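Side-chain contacts in thiol transferase (Phanerochaete chrysosporium, PDB 4F0B), which binds oxidized glutathione and, as a Ure2p-type glutathione transferase, probably carries out glutathione-dependent thiol-transfer reactions: residues P22-E27 against A179-F184; D164-K167 against Y171-G174; G185-A190 against K204-R209; R209-P214 against A218-C223. One frame throughout, in Å; residues are numbered along the deposited sequence.

Contact 1 of 4, residues P22-E27 against A179-F184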
# COMPACT_ATOMS: atom_id res chain seq x y z
N PRO A 22 -4.58 -2.31 -13.86
CA PRO A 22 -5.03 -1.08 -14.54
C PRO A 22 -5.70 -1.36 -15.88
O PRO A 22 -6.59 -0.59 -16.27
CB PRO A 22 -3.74 -0.27 -14.73
CG PRO A 22 -2.75 -0.85 -13.67
CD PRO A 22 -3.10 -2.34 -13.70
N ALA A 23 -5.29 -2.41 -16.59
CA ALA A 23 -5.91 -2.74 -17.88
C ALA A 23 -7.36 -3.18 -17.67
O ALA A 23 -8.24 -2.84 -18.45
CB ALA A 23 -5.10 -3.80 -18.64
N ILE A 24 -7.60 -3.94 -16.61
CA ILE A 24 -8.97 -4.30 -16.25
C ILE A 24 -9.82 -3.04 -16.02
O ILE A 24 -10.88 -2.92 -16.62
CB ILE A 24 -8.99 -5.21 -15.03
CG1 ILE A 24 -8.42 -6.59 -15.38
CG2 ILE A 24 -10.44 -5.31 -14.48
CD1 ILE A 24 -8.16 -7.49 -14.13
N LEU A 25 -9.33 -2.10 -15.21
CA LEU A 25 -10.10 -0.89 -15.02
C LEU A 25 -10.31 -0.12 -16.33
O LEU A 25 -11.41 0.35 -16.59
CB LEU A 25 -9.47 -0.02 -13.95
CG LEU A 25 -10.24 1.29 -13.71
CD1 LEU A 25 -11.67 1.07 -13.25
CD2 LEU A 25 -9.45 2.11 -12.70
N LEU A 26 -9.25 0.02 -17.15
CA LEU A 26 -9.41 0.73 -18.43
C LEU A 26 -10.51 0.08 -19.27
O LEU A 26 -11.33 0.78 -19.87
CB LEU A 26 -8.08 0.75 -19.19
CG LEU A 26 -7.06 1.72 -18.57
CD1 LEU A 26 -5.65 1.39 -19.02
CD2 LEU A 26 -7.42 3.15 -18.97
N GLU A 27 -10.55 -1.24 -19.32
CA GLU A 27 -11.60 -1.90 -20.10
C GLU A 27 -12.99 -1.76 -19.46
O GLU A 27 -13.98 -1.62 -20.17
CB GLU A 27 -11.26 -3.37 -20.35
CG GLU A 27 -10.08 -3.61 -21.30
CD GLU A 27 -10.36 -3.09 -22.71
OE1 GLU A 27 -11.53 -3.13 -23.19
OE2 GLU A 27 -9.41 -2.66 -23.40
N ALA A 179 -11.40 -1.59 -5.45
CA ALA A 179 -10.85 -2.46 -4.42
C ALA A 179 -10.90 -3.93 -4.81
O ALA A 179 -9.94 -4.67 -4.55
CB ALA A 179 -11.56 -2.26 -3.11
N ASP A 180 -11.98 -4.36 -5.45
CA ASP A 180 -12.04 -5.72 -5.97
C ASP A 180 -11.01 -5.95 -7.05
O ASP A 180 -10.35 -6.97 -7.05
CB ASP A 180 -13.42 -6.01 -6.54
CG ASP A 180 -14.52 -5.75 -5.54
OD1 ASP A 180 -14.77 -6.59 -4.64
OD2 ASP A 180 -15.12 -4.65 -5.66
N ILE A 181 -10.91 -5.00 -7.98
CA ILE A 181 -9.99 -5.14 -9.10
C ILE A 181 -8.55 -5.33 -8.62
O ILE A 181 -7.84 -6.22 -9.10
CB ILE A 181 -10.16 -3.96 -10.10
CG1 ILE A 181 -11.54 -4.03 -10.78
CG2 ILE A 181 -9.03 -3.97 -11.15
CD1 ILE A 181 -11.93 -2.72 -11.50
N LYS A 182 -8.13 -4.51 -7.67
CA LYS A 182 -6.77 -4.61 -7.14
C LYS A 182 -6.46 -5.99 -6.59
O LYS A 182 -5.42 -6.60 -6.92
CB LYS A 182 -6.54 -3.56 -6.05
CG LYS A 182 -5.23 -3.78 -5.26
CD LYS A 182 -3.97 -3.64 -6.10
CE LYS A 182 -2.75 -4.19 -5.32
NZ LYS A 182 -1.57 -4.37 -6.20
N ILE A 183 -7.36 -6.51 -5.75
CA ILE A 183 -7.09 -7.79 -5.13
C ILE A 183 -7.26 -8.96 -6.10
O ILE A 183 -6.52 -9.95 -6.02
CB ILE A 183 -7.96 -8.00 -3.89
CG1 ILE A 183 -7.62 -6.89 -2.88
CG2 ILE A 183 -7.69 -9.40 -3.28
CD1 ILE A 183 -8.45 -6.89 -1.58
N PHE A 184 -8.22 -8.82 -7.03
CA PHE A 184 -8.51 -9.86 -7.99
C PHE A 184 -7.28 -10.30 -8.79
O PHE A 184 -7.10 -11.48 -9.08
CB PHE A 184 -9.65 -9.43 -8.93
CG PHE A 184 -9.84 -10.35 -10.09
CD1 PHE A 184 -10.55 -11.54 -9.92
CD2 PHE A 184 -9.34 -10.03 -11.36
CE1 PHE A 184 -10.72 -12.42 -11.00
CE2 PHE A 184 -9.51 -10.89 -12.42
CZ PHE A 184 -10.19 -12.07 -12.25

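Contact 2 of 4, residues D164-K167 against Y171-G174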
# COMPACT_ATOMS: atom_id res chain seq x y z
N ASP A 164 -13.82 -13.55 5.24
CA ASP A 164 -14.77 -13.11 6.26
C ASP A 164 -15.44 -11.78 5.86
O ASP A 164 -16.66 -11.61 6.07
CB ASP A 164 -14.07 -12.96 7.62
CG ASP A 164 -13.75 -14.28 8.27
OD1 ASP A 164 -14.34 -15.31 7.91
OD2 ASP A 164 -12.93 -14.27 9.23
N ARG A 165 -14.69 -10.88 5.25
CA ARG A 165 -15.27 -9.65 4.73
C ARG A 165 -16.32 -9.95 3.67
O ARG A 165 -17.37 -9.29 3.62
CB ARG A 165 -14.20 -8.74 4.14
CG ARG A 165 -14.72 -7.47 3.45
CD ARG A 165 -15.47 -6.54 4.38
NE ARG A 165 -16.12 -5.48 3.61
CZ ARG A 165 -16.76 -4.46 4.17
NH1 ARG A 165 -16.76 -4.30 5.48
NH2 ARG A 165 -17.37 -3.55 3.39
N LEU A 166 -16.07 -10.92 2.81
CA LEU A 166 -16.99 -11.21 1.74
C LEU A 166 -18.22 -12.02 2.21
O LEU A 166 -19.18 -12.14 1.44
CB LEU A 166 -16.26 -11.92 0.59
CG LEU A 166 -15.35 -10.99 -0.23
CD1 LEU A 166 -14.46 -11.86 -1.10
CD2 LEU A 166 -16.19 -10.06 -1.11
N LYS A 167 -18.22 -12.59 3.42
CA LYS A 167 -19.42 -13.24 3.91
C LYS A 167 -20.61 -12.27 3.85
O LYS A 167 -20.53 -11.13 4.32
CB LYS A 167 -19.20 -13.79 5.33
CG LYS A 167 -18.36 -15.03 5.35
CD LYS A 167 -18.26 -15.65 6.74
CE LYS A 167 -17.50 -16.97 6.60
NZ LYS A 167 -17.53 -17.82 7.85
N TYR A 171 -19.22 -8.33 -3.31
CA TYR A 171 -18.02 -7.52 -3.58
C TYR A 171 -17.61 -6.84 -2.28
O TYR A 171 -18.44 -6.69 -1.33
CB TYR A 171 -18.27 -6.48 -4.70
CG TYR A 171 -18.71 -7.14 -5.97
CD1 TYR A 171 -17.77 -7.76 -6.79
CD2 TYR A 171 -20.06 -7.20 -6.32
CE1 TYR A 171 -18.17 -8.43 -7.95
CE2 TYR A 171 -20.47 -7.85 -7.48
CZ TYR A 171 -19.52 -8.47 -8.28
OH TYR A 171 -19.96 -9.13 -9.41
N ILE A 172 -16.34 -6.44 -2.22
CA ILE A 172 -15.78 -6.00 -0.94
C ILE A 172 -16.54 -4.83 -0.33
O ILE A 172 -16.84 -4.83 0.87
CB ILE A 172 -14.30 -5.64 -1.12
CG1 ILE A 172 -13.52 -6.89 -1.56
CG2 ILE A 172 -13.71 -5.03 0.17
CD1 ILE A 172 -12.10 -6.54 -2.03
N LEU A 173 -16.87 -3.84 -1.17
CA LEU A 173 -17.58 -2.66 -0.71
C LEU A 173 -18.98 -2.61 -1.33
O LEU A 173 -19.46 -1.54 -1.67
CB LEU A 173 -16.79 -1.37 -0.99
CG LEU A 173 -15.43 -1.40 -0.26
CD1 LEU A 173 -14.67 -0.16 -0.70
CD2 LEU A 173 -15.59 -1.42 1.24
N GLY A 174 -19.62 -3.78 -1.46
CA GLY A 174 -21.01 -3.80 -1.92
C GLY A 174 -21.10 -3.95 -3.42
O GLY A 174 -21.45 -5.01 -3.95

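Contact 3 of 4, residues G185-A190 against K204-R209. With GDS (oxidized glutathione disulfide), chain C.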
# COMPACT_ATOMS: atom_id res chain seq x y z
N GLY A 185 -6.41 -9.36 -9.15
CA GLY A 185 -5.22 -9.75 -9.91
C GLY A 185 -4.36 -10.79 -9.20
O GLY A 185 -3.78 -11.67 -9.87
N TRP A 186 -4.27 -10.65 -7.86
CA TRP A 186 -3.59 -11.64 -7.03
C TRP A 186 -4.43 -12.88 -6.73
O TRP A 186 -3.94 -14.01 -6.78
CB TRP A 186 -3.10 -10.98 -5.74
CG TRP A 186 -1.89 -10.12 -5.96
CD1 TRP A 186 -1.88 -8.76 -6.16
CD2 TRP A 186 -0.56 -10.57 -6.02
NE1 TRP A 186 -0.57 -8.33 -6.36
CE2 TRP A 186 0.26 -9.43 -6.27
CE3 TRP A 186 0.04 -11.84 -5.89
CZ2 TRP A 186 1.66 -9.52 -6.36
CZ3 TRP A 186 1.44 -11.94 -6.00
CH2 TRP A 186 2.23 -10.77 -6.23
N ALA A 187 -5.70 -12.66 -6.40
CA ALA A 187 -6.55 -13.80 -6.00
C ALA A 187 -6.70 -14.82 -7.12
O ALA A 187 -6.77 -16.02 -6.82
CB ALA A 187 -7.90 -13.30 -5.51
N ARG A 188 -6.76 -14.38 -8.38
CA ARG A 188 -6.96 -15.33 -9.47
C ARG A 188 -5.78 -16.29 -9.65
O ARG A 188 -5.94 -17.33 -10.28
CB ARG A 188 -7.31 -14.60 -10.77
CG ARG A 188 -6.13 -13.88 -11.41
CD ARG A 188 -6.60 -13.04 -12.59
NE ARG A 188 -7.18 -13.86 -13.67
CZ ARG A 188 -6.47 -14.34 -14.69
NH1 ARG A 188 -5.18 -14.05 -14.82
NH2 ARG A 188 -7.06 -15.09 -15.63
N ILE A 189 -4.61 -15.94 -9.10
CA ILE A 189 -3.47 -16.85 -9.12
C ILE A 189 -3.16 -17.45 -7.76
O ILE A 189 -2.16 -18.17 -7.64
CB ILE A 189 -2.20 -16.22 -9.74
CG1 ILE A 189 -1.66 -15.10 -8.83
CG2 ILE A 189 -2.49 -15.78 -11.21
CD1 ILE A 189 -0.21 -14.61 -9.16
N ALA A 190 -4.02 -17.23 -6.76
CA ALA A 190 -3.84 -17.89 -5.47
C ALA A 190 -3.67 -19.43 -5.56
O ALA A 190 -2.85 -19.97 -4.81
CB ALA A 190 -4.98 -17.50 -4.49
N LYS A 204 -13.48 -17.60 -3.36
CA LYS A 204 -13.57 -18.39 -4.58
C LYS A 204 -14.72 -17.91 -5.48
O LYS A 204 -14.53 -17.70 -6.69
CB LYS A 204 -13.73 -19.87 -4.24
CG LYS A 204 -13.60 -20.80 -5.46
CD LYS A 204 -13.97 -22.24 -5.09
CE LYS A 204 -13.72 -23.18 -6.28
NZ LYS A 204 -14.18 -24.59 -6.05
N ALA A 205 -15.90 -17.73 -4.88
CA ALA A 205 -17.07 -17.31 -5.68
C ALA A 205 -16.90 -15.89 -6.22
O ALA A 205 -17.41 -15.55 -7.29
CB ALA A 205 -18.36 -17.41 -4.83
N TRP A 206 -16.19 -15.07 -5.47
CA TRP A 206 -15.89 -13.69 -5.88
C TRP A 206 -14.91 -13.66 -7.06
O TRP A 206 -15.14 -12.94 -8.05
CB TRP A 206 -15.44 -12.92 -4.64
CG TRP A 206 -14.75 -11.60 -4.83
CD1 TRP A 206 -15.32 -10.35 -4.88
CD2 TRP A 206 -13.35 -11.40 -4.85
NE1 TRP A 206 -14.34 -9.39 -4.95
CE2 TRP A 206 -13.12 -10.01 -4.96
CE3 TRP A 206 -12.26 -12.26 -4.79
CZ2 TRP A 206 -11.82 -9.46 -5.04
CZ3 TRP A 206 -10.97 -11.74 -4.89
CH2 TRP A 206 -10.76 -10.34 -5.00
N VAL A 207 -13.86 -14.48 -7.01
CA VAL A 207 -12.96 -14.62 -8.15
C VAL A 207 -13.73 -15.07 -9.38
O VAL A 207 -13.56 -14.51 -10.46
CB VAL A 207 -11.81 -15.63 -7.85
CG1 VAL A 207 -11.05 -16.00 -9.15
CG2 VAL A 207 -10.84 -15.05 -6.78
N GLU A 208 -14.60 -16.06 -9.22
CA GLU A 208 -15.35 -16.59 -10.36
C GLU A 208 -16.27 -15.53 -10.99
O GLU A 208 -16.32 -15.41 -12.24
CB GLU A 208 -16.12 -17.81 -9.92
CG GLU A 208 -15.18 -18.98 -9.66
CD GLU A 208 -15.85 -20.20 -9.04
OE1 GLU A 208 -17.02 -20.11 -8.63
OE2 GLU A 208 -15.17 -21.25 -8.95
N ARG A 209 -16.96 -14.75 -10.16
CA ARG A 209 -17.89 -13.78 -10.75
C ARG A 209 -17.16 -12.63 -11.44
O ARG A 209 -17.71 -12.02 -12.38
CB ARG A 209 -18.96 -13.28 -9.76
CG ARG A 209 -18.50 -12.35 -8.66
CD ARG A 209 -19.68 -11.86 -7.75
NE ARG A 209 -20.32 -13.00 -7.09
CZ ARG A 209 -19.97 -13.47 -5.89
NH1 ARG A 209 -20.58 -14.56 -5.42
NH2 ARG A 209 -19.06 -12.87 -5.13
N1 GDS C . 3.85 -2.01 -5.28
CA1 GDS C . 3.99 -2.11 -6.77
C1 GDS C . 2.59 -1.90 -7.39
OE1 GDS C . 1.58 -2.21 -6.72
OE2 GDS C . 2.54 -1.41 -8.54
CB1 GDS C . 4.49 -3.51 -7.14
CG1 GDS C . 4.77 -3.64 -8.65
CD1 GDS C . 5.56 -4.91 -8.91
O1 GDS C . 5.88 -5.73 -8.06
N2 GDS C . 5.97 -5.07 -10.21
CA2 GDS C . 6.73 -6.24 -10.67
C2 GDS C . 7.96 -5.78 -11.43
O2 GDS C . 7.91 -4.82 -12.24
CB2 GDS C . 5.93 -7.14 -11.62
SG2 GDS C . 4.36 -7.71 -10.97
N3 GDS C . 9.07 -6.49 -11.17
CA3 GDS C . 10.31 -6.15 -11.87
C3 GDS C . 11.47 -5.99 -10.95
OE3 GDS C . 12.55 -5.67 -11.48
OE4 GDS C . 11.30 -6.16 -9.71
N4 GDS C . 5.24 -7.76 -6.12
CA4 GDS C . 4.96 -7.49 -4.72
C4 GDS C . 3.78 -6.48 -4.49
OE5 GDS C . 2.91 -6.33 -5.38
OE6 GDS C . 3.80 -5.88 -3.40
C5 GDS C . 5.69 -8.97 -6.47
O5 GDS C . 5.87 -9.89 -5.64
CA5 GDS C . 5.99 -9.19 -7.95
N5 GDS C . 7.20 -10.02 -8.09
CB5 GDS C . 4.73 -9.84 -8.55
SG5 GDS C . 4.84 -9.92 -10.34
CA6 GDS C . 11.26 -8.93 -7.72
C6 GDS C . 11.51 -9.74 -6.43
OE7 GDS C . 10.62 -9.75 -5.56
OE8 GDS C . 12.63 -10.29 -6.33
N6 GDS C . 12.50 -8.24 -8.07
CB6 GDS C . 10.83 -9.87 -8.89
CG6 GDS C . 9.45 -10.58 -8.75
CD6 GDS C . 8.33 -9.57 -8.73
O6 GDS C . 8.38 -8.44 -9.19

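Contact 4 of 4, residues R209-P214 against A218-C223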
# COMPACT_ATOMS: atom_id res chain seq x y z
N ARG A 209 -16.96 -14.75 -10.16
CA ARG A 209 -17.89 -13.78 -10.75
C ARG A 209 -17.16 -12.63 -11.44
O ARG A 209 -17.71 -12.02 -12.38
CB ARG A 209 -18.96 -13.28 -9.76
CG ARG A 209 -18.50 -12.35 -8.66
CD ARG A 209 -19.68 -11.86 -7.75
NE ARG A 209 -20.32 -13.00 -7.09
CZ ARG A 209 -19.97 -13.47 -5.89
NH1 ARG A 209 -20.58 -14.56 -5.42
NH2 ARG A 209 -19.06 -12.87 -5.13
N ILE A 210 -15.95 -12.31 -11.01
CA ILE A 210 -15.16 -11.26 -11.63
C ILE A 210 -14.50 -11.80 -12.91
O ILE A 210 -14.49 -11.13 -13.95
CB ILE A 210 -14.13 -10.69 -10.66
CG1 ILE A 210 -14.86 -9.94 -9.52
CG2 ILE A 210 -13.19 -9.70 -11.38
CD1 ILE A 210 -14.00 -9.58 -8.34
N GLU A 211 -13.98 -13.03 -12.84
CA GLU A 211 -13.31 -13.62 -14.01
C GLU A 211 -14.23 -13.67 -15.23
O GLU A 211 -13.76 -13.51 -16.36
CB GLU A 211 -12.76 -15.03 -13.64
CG GLU A 211 -11.90 -15.73 -14.71
CD GLU A 211 -10.43 -15.31 -14.74
OE1 GLU A 211 -9.85 -14.94 -13.69
OE2 GLU A 211 -9.83 -15.42 -15.83
N LYS A 212 -15.54 -13.88 -15.01
CA LYS A 212 -16.51 -14.01 -16.10
C LYS A 212 -16.78 -12.68 -16.83
O LYS A 212 -17.38 -12.69 -17.89
CB LYS A 212 -17.83 -14.58 -15.56
CG LYS A 212 -17.79 -16.04 -15.19
CD LYS A 212 -19.13 -16.44 -14.61
CE LYS A 212 -19.10 -17.83 -14.00
NZ LYS A 212 -20.42 -18.14 -13.38
N ARG A 213 -16.36 -11.54 -16.27
CA ARG A 213 -16.69 -10.25 -16.91
C ARG A 213 -15.89 -10.06 -18.19
O ARG A 213 -14.67 -10.21 -18.20
CB ARG A 213 -16.38 -9.10 -15.95
CG ARG A 213 -17.12 -9.16 -14.61
CD ARG A 213 -16.63 -8.03 -13.67
NE ARG A 213 -16.99 -6.69 -14.16
CZ ARG A 213 -18.14 -6.07 -13.90
NH1 ARG A 213 -19.09 -6.68 -13.19
NH2 ARG A 213 -18.36 -4.85 -14.34
N PRO A 214 -16.57 -9.75 -19.30
CA PRO A 214 -15.82 -9.50 -20.55
C PRO A 214 -14.74 -8.42 -20.41
O PRO A 214 -13.68 -8.58 -21.02
CB PRO A 214 -16.93 -9.07 -21.52
CG PRO A 214 -18.13 -9.87 -21.05
CD PRO A 214 -18.03 -9.83 -19.53
N ALA A 218 -10.80 -8.83 -21.36
CA ALA A 218 -10.14 -7.91 -22.30
C ALA A 218 -8.93 -7.25 -21.65
O ALA A 218 -7.88 -7.12 -22.29
CB ALA A 218 -11.12 -6.86 -22.80
N GLY A 219 -9.04 -6.84 -20.39
CA GLY A 219 -7.90 -6.23 -19.73
C GLY A 219 -6.73 -7.18 -19.55
O GLY A 219 -5.57 -6.84 -19.84
N ILE A 220 -7.03 -8.37 -19.05
CA ILE A 220 -5.99 -9.38 -18.92
C ILE A 220 -5.31 -9.66 -20.25
O ILE A 220 -4.07 -9.66 -20.33
CB ILE A 220 -6.58 -10.66 -18.32
CG1 ILE A 220 -6.99 -10.42 -16.88
CG2 ILE A 220 -5.59 -11.80 -18.40
CD1 ILE A 220 -7.84 -11.53 -16.33
N ASN A 221 -6.09 -9.87 -21.30
CA ASN A 221 -5.52 -10.22 -22.59
C ASN A 221 -4.66 -9.10 -23.19
O ASN A 221 -3.73 -9.38 -23.95
CB ASN A 221 -6.62 -10.66 -23.57
CG ASN A 221 -7.26 -11.98 -23.15
OD1 ASN A 221 -6.67 -12.75 -22.39
ND2 ASN A 221 -8.49 -12.23 -23.61
N SER A 222 -4.96 -7.85 -22.83
CA SER A 222 -4.22 -6.72 -23.40
C SER A 222 -2.75 -6.70 -22.95
O SER A 222 -1.93 -6.04 -23.58
CB SER A 222 -4.83 -5.39 -22.99
OG SER A 222 -4.60 -5.08 -21.62
N CYS A 223 -2.43 -7.41 -21.87
CA CYS A 223 -1.08 -7.44 -21.32
C CYS A 223 -0.16 -8.46 -21.98
O CYS A 223 1.03 -8.49 -21.68
CB CYS A 223 -1.14 -7.70 -19.82
SG CYS A 223 -2.05 -6.46 -18.90

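Contact 1 of 4, residues P22-E27 against A179-F184
The two helical segments that bring Ile24 and Ile181 together run nearer antiparallel than parallel, the axes of 22-27 and 179-184 making an angle of 142° and approaching to 9.7 Å. Ile24 CA and Ile181 CA, 7.3 Å apart, are the nearest alpha carbons and mark the crossing point. Both CB bonds are directed toward the other helix, and the two isoleucines lie alongside, pointing opposite ways, with their short branches touching, Ile24 CG2 lying 3.9 Å from Ile181 CG2. This is an interface between domains: helix 20-33 belongs to the thioredoxin-like N-terminal half of the glutathione transferase fold, and helix 178-187 to its helical C-terminal half. The contact is entirely apolar and buried. With CG1 beside its backbone N (chi1 -69°), Ile24 can send its long branch past Ile181 to Phe184. There Ile24 CD1 meets the ring at its edge, close to its plane, 3.9 Å from Phe184 CD2 and 4.0 Å from Phe184 CE2. Cutting Ile24 back to an alanine would probably leave the edge of Phe184 without its methyl partner and Ile181 CG2 with only the more distant CB to pack on. Ile181 also reaches Leu25, whose side chain it crosses at about a right angle, with 4.2 Å between Ile181 CD1 and Leu25 CD1. Val216 of helix 214-222 touches both Ile24 and Phe184, while Lys182 points away from helix 20-33 and contacts the bound glutathione disulfide.

Contact 2 of 4, residues D164-K167 against Y171-G174
Arg165, on the last turn of helix 145-166, grips the carbonyl of Ile172 side-on with two nitrogens. Arg165 NE and Arg165 NH2 each donate to Ile172 O at 2.9 Å. The N-H...O angle is 146° in both bonds, bent as expected when two donors of one guanidinium converge on a single atom. The oxygen lies in the guanidinium plane, at its edge; seen from the acceptor, NH2 is in the carbonyl plane whereas NE is tilted out of it. The Arg165 chain starts with CG anti to the backbone N and bends at chi2 (62°), which turns NE and NH2 to the same carbonyl. Leu173 crosses the arginine at about a right angle, its CD2 standing 3.5 Å from Arg165 NH2.

Next in sequence, Leu166 lays its CD2 methyl against the backbone, 3.7 Å from Tyr171 C, and approaches the side chain of Ile172 with 4.2 Å between Leu166 CD2 and Ile172 CG1. The segment it meets is a type I beta turn, closed by a bond of 3.1 Å from Gly174 N to Tyr171 O. At the backbone angles of Gly174 a CB would collide with Leu173 O.

The N-H of Ile172 is held as well, donating to Asp180 OD1 on helix 178-187, so that both backbone polar atoms of the residue are engaged. Trp118 of helix 109-139 touches Arg165, Ile172 and Leu173, and Trp206 of helix 201-211 packs on Leu166, so the turn after helix 145-166 is set among three other helices of the C-terminal domain.

Contact 3 of 4, residues G185-A190 against K204-R209
Ala187 fits between Trp206 and Val207 where helix 178-187 meets helix 201-211, two helices of the all-helical C-terminal domain of the glutathione transferase fold. The methyl approaches the indole at its edge, close to the ring plane, with 3.5 Å between Ala187 CB and Trp206 CZ3. Trp206 arrives there because CG is anti to its backbone N (chi1 165°), which carries the six-membered ring over to the alanine, while its NE1 is hydrogen-bonded to Asp180. Val207 is directed toward the other segment and divides its two methyls: CG2 packs 3.6 Å from Ala187 CB, and CG1 lies over the backbone at 4.2 Å from Arg188 CA. The guanidinium of Arg188 leads away from this packing to a salt bridge with Glu211 and a cation-pi interaction with Trp20.

Trp186, the residue before Ala187, turns its indole instead to the glutathione disulfide pocket. The ring is presented chiefly by its outer benzo carbons: C5 of the ligand lies in plane at the edge, whereas CB5 comes in obliquely. Its NE1 donates to Asn18 OD1, and ND2 of the same asparagine is bonded to the ligand, making Trp186 a second-shell support as well as a direct contact. An alanine in place of Trp186 would probably leave one cysteinyl part of the disulfide without its apolar neighbour and set the Asn18 amide freer to turn.

The closest approach of this indole to the ligand is 3.5 Å, from Trp186 CH2 to CB5, and Trp186 CZ2 stands 3.6 Å from the carboxylate oxygen OE5.

Contact 4 of 4, residues R209-P214 against A218-C223
One hydrogen bond links Pro214 to Ala218: Ala218 N donates to Pro214 O over 2.9 Å with an N-H...O angle of 163°. Its span of four residues makes it an ordinary alpha-helical bond in the first turn of helix 214-222. Arg213 occupies the N-cap, and Pro214, which has no N-H to offer, stands at the first helical position, where none is needed by a preceding turn. Further along, Ser222 N continues the pattern to Ala218 O at 3.1 Å. The Ser222 hydroxyl folds back on its own helix, Ser222 OG donating to Gly219 O at 2.7 Å, so that this carbonyl near the C-terminal end gains a side-chain donor.

Van der Waals contact is slight. Ala218 CB rests 3.6 Å from Pro214 O, beside the bonded carbonyl. The carboxylate of Glu211 comes to the end of Ile220, with 4.4 Å between Glu211 OE2 and Ile220 CD1; a bend at chi2 (83°) turns the acid group that way.

Glu211 and Arg213 have their charge partners outside the two segments. Glu211 OE2 is paired with Arg188 NH2, and the same arginine packs on Ile220. Arg213 forms a salt bridge with Glu28 and a cation-pi interaction with Tyr176.

Between the segments the chain turns sharply from helix 201-211 into helix 214-222, and Gln217 NE2 ties back to Glu211 O across the bend. Ala218, Ile220 and Ser222 all touch helix 20-33, so this is the C-terminal helix of a glutathione transferase closing back onto the thioredoxin-like domain.

In the fold
Asp180, on the helix used by contact 1, joins three of the sites: its OD1 is 2.9 Å from Ile172 N of contact 2 and 2.8 Å from Trp206 NE1 of contact 3, both probable hydrogen bonds. Contacts 3 and 4 share Arg209 and are tied by the salt bridge from Arg188 NH2 to Glu211 OE2, at 2.8 Å. Contact 1 sets helix 178-187 against helix 20-33, and the second segment of contact 4 also touches that helix, Ala23 CB lying 3.3 Å from Ser222 OG. The bound disulfide is touched by Lys182 and Trp186, one turn apart on helix 178-187, whereas the side chain of Ile181 is about 12 Å and that of Ile220 about 13 Å from it. Contact 2 lies outermost, about 18 Å from the chain centre.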